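Local coordinates for putative uncharacterized protein (Xanthomonas oryzae pv. oryzae, PDB 4KL0) that binds a calcium ion and, from its nucleoside hydrolase-like fold, may hydrolyse N-glycosidic bonds, though its function is not established, at residues F33-K38 and V65-A70; L167-V172 and Q215-P220. All blocks are in the same frame, centred on the assembly; numbering follows the deposited sequence.

Contact 1. Residues F33-K38 and V65-A70; sequences FTDPNK and VTLGDA. With CA (calcium ion), chain B.
The calcium site lies at the C-terminal end of the parallel sheet, where Asp-35, just past strand 28-34, packs against Leu-67 in the loop after strand 58-65. The two strands are neighbours in the sheet, and their last parallel bridge pairs Thr-34 with Val-65. Thr-66 N donates to Thr-34 O at 2.9 Å, with 160° at the hydrogen. The same oxygen takes a CA-H contact from Val-65 CA. Thr-34 CG2 and Val-65 CG2 are in contact on the same face of the sheet. Beyond the bridge the chains become loops. Asp-35 CB touches Leu-67 CB at 3.6 Å. It also lies against Thr-66 O, which is buried here and has no polar partner in the model.

Asp-35 OD1 binds the calcium ion at 2.5 Å. The carboxylate reaches it with CG set between backbone N and carbonyl carbon (chi1 54°). OD2 does not coordinate the metal; it accepts a hydrogen bond of 2.6 Å from water 1, itself a calcium ligand. The metal shell is completed by water 2, water 3, Asp-42, Ile-151 O and Asp-318. This is consistent with the aspartate-rich calcium site of nucleoside hydrolases. Thr-34 OG1 forms a hydrogen bond with Asp-42 OD1, so it is a second-shell group.

Lys-38, at the far end of 33-38, reaches back toward the metal. Its chain bends at chi2 (82°), and its CG lies 3.6 Å from Leu-67 CD2, crossing that side chain at about a right angle. Its NZ donates to water 1 and to water 2, each at 3.0 Å, and so holds two calcium waters. Leu-67 CD2 also comes within 3.7 Å of Asp-35 OD2, so a methyl lies beside this oxygen. Pro-36 CD rests on Val-65 CG1.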
loop_
_atom_site.group_PDB
_atom_site.type_symbol
_atom_site.label_atom_id
_atom_site.label_comp_id
_atom_site.label_asym_id
_atom_site.label_seq_id
_atom_site.Cartn_x
_atom_site.Cartn_y
_atom_site.Cartn_z
ATOM N N PHE A 33 -5.269 2.682 5.268
ATOM C CA PHE A 33 -6.392 1.805 4.936
ATOM C C PHE A 33 -5.847 0.714 4.023
ATOM O O PHE A 33 -5.245 1.026 2.996
ATOM C CB PHE A 33 -7.469 2.629 4.199
ATOM C CG PHE A 33 -7.960 3.785 5.006
ATOM C CD1 PHE A 33 -9.139 3.672 5.748
ATOM C CD2 PHE A 33 -7.252 4.973 5.000
ATOM C CE1 PHE A 33 -9.560 4.785 6.557
ATOM C CE2 PHE A 33 -7.674 6.070 5.800
ATOM C CZ PHE A 33 -8.868 5.929 6.551
ATOM N N THR A 34 -5.936 -0.555 4.439
ATOM C CA THR A 34 -5.061 -1.604 3.869
ATOM C C THR A 34 -5.700 -2.991 3.906
ATOM O O THR A 34 -6.682 -3.209 4.625
ATOM C CB THR A 34 -3.779 -1.602 4.686
ATOM O OG1 THR A 34 -2.859 -2.609 4.244
ATOM C CG2 THR A 34 -4.059 -1.833 6.152
ATOM N N ASP A 35 -5.234 -3.898 3.037
ATOM C CA ASP A 35 -5.840 -5.238 2.870
ATOM C C ASP A 35 -4.724 -6.275 2.747
ATOM O O ASP A 35 -4.554 -6.889 1.708
ATOM C CB ASP A 35 -6.774 -5.286 1.639
ATOM C CG ASP A 35 -6.086 -4.828 0.328
ATOM O OD1 ASP A 35 -4.888 -4.441 0.362
ATOM O OD2 ASP A 35 -6.758 -4.934 -0.748
ATOM N N PRO A 36 -3.999 -6.488 3.835
ATOM C CA PRO A 36 -2.763 -7.312 3.715
ATOM C C PRO A 36 -3.027 -8.824 3.549
ATOM O O PRO A 36 -4.121 -9.381 3.847
ATOM C CB PRO A 36 -2.063 -7.068 5.059
ATOM C CG PRO A 36 -3.225 -6.815 6.055
ATOM C CD PRO A 36 -4.176 -5.938 5.195
ATOM N N ASN A 37 -1.964 -9.470 3.086
ATOM C CA ASN A 37 -1.895 -10.947 2.960
ATOM C C ASN A 37 -2.733 -11.550 1.836
ATOM O O ASN A 37 -3.086 -12.726 1.893
ATOM C CB ASN A 37 -2.137 -11.637 4.289
ATOM C CG ASN A 37 -1.469 -12.998 4.339
ATOM O OD1 ASN A 37 -0.318 -13.128 3.891
ATOM N ND2 ASN A 37 -2.178 -14.025 4.865
ATOM N N LYS A 38 -3.060 -10.768 0.813
ATOM C CA LYS A 38 -3.451 -11.412 -0.450
ATOM C C LYS A 38 -2.346 -11.250 -1.492
ATOM O O LYS A 38 -2.362 -11.886 -2.557
ATOM C CB LYS A 38 -4.831 -10.953 -0.972
ATOM C CG LYS A 38 -5.136 -9.461 -1.031
ATOM C CD LYS A 38 -4.561 -8.780 -2.291
ATOM C CE LYS A 38 -5.036 -7.279 -2.383
ATOM N NZ LYS A 38 -4.401 -6.654 -3.597
ATOM N N VAL A 65 -8.471 -2.112 8.413
ATOM C CA VAL A 65 -8.201 -3.213 7.451
ATOM C C VAL A 65 -9.503 -3.640 6.765
ATOM O O VAL A 65 -10.562 -3.867 7.423
ATOM C CB VAL A 65 -7.617 -4.430 8.234
ATOM C CG1 VAL A 65 -7.482 -5.640 7.351
ATOM C CG2 VAL A 65 -6.255 -4.052 8.853
ATOM N N THR A 66 -9.434 -3.845 5.445
ATOM C CA THR A 66 -10.620 -4.223 4.683
ATOM C C THR A 66 -10.312 -5.478 3.858
ATOM O O THR A 66 -9.267 -6.085 4.067
ATOM C CB THR A 66 -11.141 -3.019 3.829
ATOM O OG1 THR A 66 -12.423 -3.290 3.238
ATOM C CG2 THR A 66 -10.159 -2.618 2.709
ATOM N N LEU A 67 -11.266 -5.895 3.026
ATOM C CA LEU A 67 -11.244 -6.979 2.028
ATOM C C LEU A 67 -11.629 -8.323 2.662
ATOM O O LEU A 67 -10.849 -8.886 3.454
ATOM C CB LEU A 67 -9.868 -7.113 1.279
ATOM C CG LEU A 67 -9.913 -8.043 0.068
ATOM C CD1 LEU A 67 -10.644 -7.352 -1.123
ATOM C CD2 LEU A 67 -8.455 -8.252 -0.356
ATOM N N GLY A 68 -12.847 -8.763 2.341
ATOM C CA GLY A 68 -13.426 -9.995 2.848
ATOM C C GLY A 68 -14.615 -9.720 3.764
ATOM O O GLY A 68 -14.971 -8.575 4.087
ATOM N N ASP A 69 -15.215 -10.817 4.196
ATOM C CA ASP A 69 -16.276 -10.714 5.216
ATOM C C ASP A 69 -15.706 -10.381 6.586
ATOM O O ASP A 69 -14.478 -10.239 6.735
ATOM C CB ASP A 69 -17.144 -11.981 5.171
ATOM C CG ASP A 69 -16.472 -13.234 5.753
ATOM O OD1 ASP A 69 -15.338 -13.219 6.288
ATOM O OD2 ASP A 69 -17.125 -14.294 5.666
ATOM N N ALA A 70 -16.558 -10.252 7.607
ATOM C CA ALA A 70 -16.062 -9.753 8.879
ATOM C C ALA A 70 -14.942 -10.600 9.453
ATOM O O ALA A 70 -13.954 -10.080 9.940
ATOM C CB ALA A 70 -17.188 -9.663 9.900
HETATM CA CA CA B . -3.141 -3.342 -1.023
HETATM O O HOH W 1 -5.160 -3.992 -2.519
HETATM O O HOH W 2 -2.178 -4.910 -2.696
HETATM O O HOH W 3 -3.102 -2.079 -3.405
#

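Contact 2. Residues L167-V172 and Q215-P220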
loop_
_atom_site.group_PDB
_atom_site.type_symbol
_atom_site.label_atom_id
_atom_site.label_comp_id
_atom_site.label_asym_id
_atom_site.label_seq_id
_atom_site.Cartn_x
_atom_site.Cartn_y
_atom_site.Cartn_z
ATOM N N LEU A 167 -14.540 17.312 10.686
ATOM C CA LEU A 167 -13.138 17.339 11.120
ATOM C C LEU A 167 -12.186 17.280 9.940
ATOM O O LEU A 167 -11.144 17.973 9.918
ATOM C CB LEU A 167 -12.829 16.197 12.098
ATOM C CG LEU A 167 -13.784 16.083 13.308
ATOM C CD1 LEU A 167 -13.589 14.796 14.148
ATOM C CD2 LEU A 167 -13.781 17.352 14.193
ATOM N N VAL A 168 -12.512 16.421 8.959
ATOM C CA VAL A 168 -11.535 16.063 7.924
ATOM C C VAL A 168 -11.185 17.308 7.137
ATOM O O VAL A 168 -10.059 17.519 6.676
ATOM C CB VAL A 168 -12.102 14.938 6.961
ATOM C CG1 VAL A 168 -11.279 14.815 5.755
ATOM C CG2 VAL A 168 -12.095 13.592 7.614
ATOM N N ARG A 169 -12.158 18.190 7.012
ATOM C CA ARG A 169 -11.936 19.386 6.224
ATOM C C ARG A 169 -10.801 20.217 6.840
ATOM O O ARG A 169 -9.973 20.746 6.128
ATOM C CB ARG A 169 -13.256 20.187 6.093
ATOM C CG ARG A 169 -13.180 21.353 5.093
ATOM C CD ARG A 169 -14.540 22.079 4.954
ATOM N NE ARG A 169 -15.327 21.940 6.188
ATOM C CZ ARG A 169 -16.625 21.623 6.225
ATOM N NH1 ARG A 169 -17.312 21.424 5.091
ATOM N NH2 ARG A 169 -17.246 21.513 7.402
ATOM N N GLU A 170 -10.713 20.261 8.172
ATOM C CA GLU A 170 -9.683 21.073 8.818
ATOM C C GLU A 170 -8.472 20.272 9.325
ATOM O O GLU A 170 -7.411 20.853 9.609
ATOM C CB GLU A 170 -10.314 21.915 9.937
ATOM C CG GLU A 170 -11.546 22.692 9.382
ATOM C CD GLU A 170 -12.340 23.452 10.446
ATOM O OE1 GLU A 170 -13.593 23.329 10.401
ATOM O OE2 GLU A 170 -11.725 24.186 11.287
ATOM N N LYS A 171 -8.597 18.945 9.407
ATOM C CA LYS A 171 -7.503 18.147 9.969
ATOM C C LYS A 171 -6.827 17.104 9.010
ATOM O O LYS A 171 -5.914 16.383 9.432
ATOM C CB LYS A 171 -7.980 17.454 11.229
ATOM C CG LYS A 171 -8.492 18.431 12.310
ATOM C CD LYS A 171 -7.332 19.014 13.122
ATOM C CE LYS A 171 -7.814 19.762 14.373
ATOM N NZ LYS A 171 -7.762 21.278 14.272
ATOM N N VAL A 172 -7.244 17.025 7.753
ATOM C CA VAL A 172 -6.558 16.070 6.855
ATOM C C VAL A 172 -5.840 16.823 5.767
ATOM O O VAL A 172 -6.456 17.585 4.985
ATOM C CB VAL A 172 -7.522 15.012 6.281
ATOM C CG1 VAL A 172 -6.870 14.188 5.132
ATOM C CG2 VAL A 172 -8.004 14.095 7.387
ATOM N N GLN A 215 -13.021 15.940 -2.858
ATOM C CA GLN A 215 -13.020 17.126 -3.730
ATOM C C GLN A 215 -14.039 18.176 -3.264
ATOM O O GLN A 215 -13.724 19.370 -3.257
ATOM C CB GLN A 215 -13.237 16.759 -5.178
ATOM C CG GLN A 215 -12.021 16.070 -5.877
ATOM C CD GLN A 215 -12.397 15.459 -7.228
ATOM O OE1 GLN A 215 -12.145 16.047 -8.302
ATOM N NE2 GLN A 215 -12.986 14.238 -7.187
ATOM N N GLN A 216 -15.232 17.740 -2.847
ATOM C CA GLN A 216 -16.217 18.659 -2.248
ATOM C C GLN A 216 -15.714 19.314 -0.967
ATOM O O GLN A 216 -16.086 20.468 -0.646
ATOM C CB GLN A 216 -17.521 17.926 -1.970
ATOM C CG GLN A 216 -18.100 17.423 -3.243
ATOM C CD GLN A 216 -19.400 16.667 -3.062
ATOM O OE1 GLN A 216 -19.736 16.200 -1.975
ATOM N NE2 GLN A 216 -20.150 16.579 -4.143
ATOM N N LEU A 217 -14.894 18.586 -0.207
ATOM C CA LEU A 217 -14.351 19.099 1.033
ATOM C C LEU A 217 -13.013 19.875 0.819
ATOM O O LEU A 217 -12.449 20.416 1.783
ATOM C CB LEU A 217 -14.205 17.983 2.062
ATOM C CG LEU A 217 -15.385 17.238 2.683
ATOM C CD1 LEU A 217 -14.832 16.153 3.563
ATOM C CD2 LEU A 217 -16.192 18.181 3.572
ATOM N N GLY A 218 -12.526 19.944 -0.418
ATOM C CA GLY A 218 -11.306 20.675 -0.726
ATOM C C GLY A 218 -10.039 19.993 -0.243
ATOM O O GLY A 218 -8.995 20.636 -0.038
ATOM N N ILE A 219 -10.084 18.669 -0.084
ATOM C CA ILE A 219 -8.875 17.961 0.382
ATOM C C ILE A 219 -8.083 17.441 -0.805
ATOM O O ILE A 219 -8.627 16.674 -1.603
ATOM C CB ILE A 219 -9.261 16.788 1.212
ATOM C CG1 ILE A 219 -10.050 17.266 2.394
ATOM C CG2 ILE A 219 -8.019 16.005 1.651
ATOM C CD1 ILE A 219 -10.889 16.244 2.922
ATOM N N PRO A 220 -6.804 17.834 -0.952
ATOM C CA PRO A 220 -6.016 17.426 -2.131
ATOM C C PRO A 220 -6.001 15.885 -2.272
ATOM O O PRO A 220 -5.815 15.208 -1.268
ATOM C CB PRO A 220 -4.599 17.908 -1.818
ATOM C CG PRO A 220 -4.823 19.063 -0.810
ATOM C CD PRO A 220 -6.059 18.688 -0.006
HETATM O O HOH W 4 -10.606 21.665 3.581
#
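Arg-169, near the end of helix 165-171, crosses Leu-217, at the C-terminal end of helix 204-216, at about a right angle. From CB the arginine chain sets out with CG anti to the backbone N (chi1 -171°). CG lies 3.5 Å from Leu-217 O, and CD passes the same carbonyl oxygen at 4.1 Å. The chain then bends at chi3. At the tip, NH1 comes to 3.8 Å from Leu-217 CD2, which meets the guanidinium obliquely.

The backbones are joined by water 4. It donates to Arg-169 O at 2.8 Å and to Leu-217 O at 2.9 Å. Leu-217 O therefore faces both this water and the arginine methylenes.

Both segments are helix-to-strand turns of the alternating alpha/beta fold. Helix 165-171 runs directly into strand 172-178, and helix 204-216 leads through Gly-218 to strand 221-224, its neighbour in the sheet. Gly-218 has positive phi and closes its helix with a Schellman motif.

Beneath the arginine the contact is apolar. Val-168 CG1 lies 4.4 Å from Leu-217 CD1. Ile-219 CG2 meets Val-172 CG1 at 4.1 Å. Leu-161 of helix 155-163 touches both Val-168 and Leu-217, and Leu-139 of helix 133-141 packs on Val-168 and Val-172.

In the fold
Both contacts join neighbouring parts of the same sheet, but at different ends of its strands. Contact 1 lies where strands 28-34 and 58-65 finish, its centre about 11 Å from the chain centre. Contact 2 lies where strands 172-178 and 221-224 are about to start, its centre about 22 Å out. The two centres are 25 Å apart and the contacts do not touch. Both are mostly buried; contact 1 lies deeper, and contact 2 has an exposed margin. Contact 1 combines metal, carboxylate and a direct bond between strands. Contact 2, remote from the calcium site, relies on aliphatic side chains and a water-mediated backbone link.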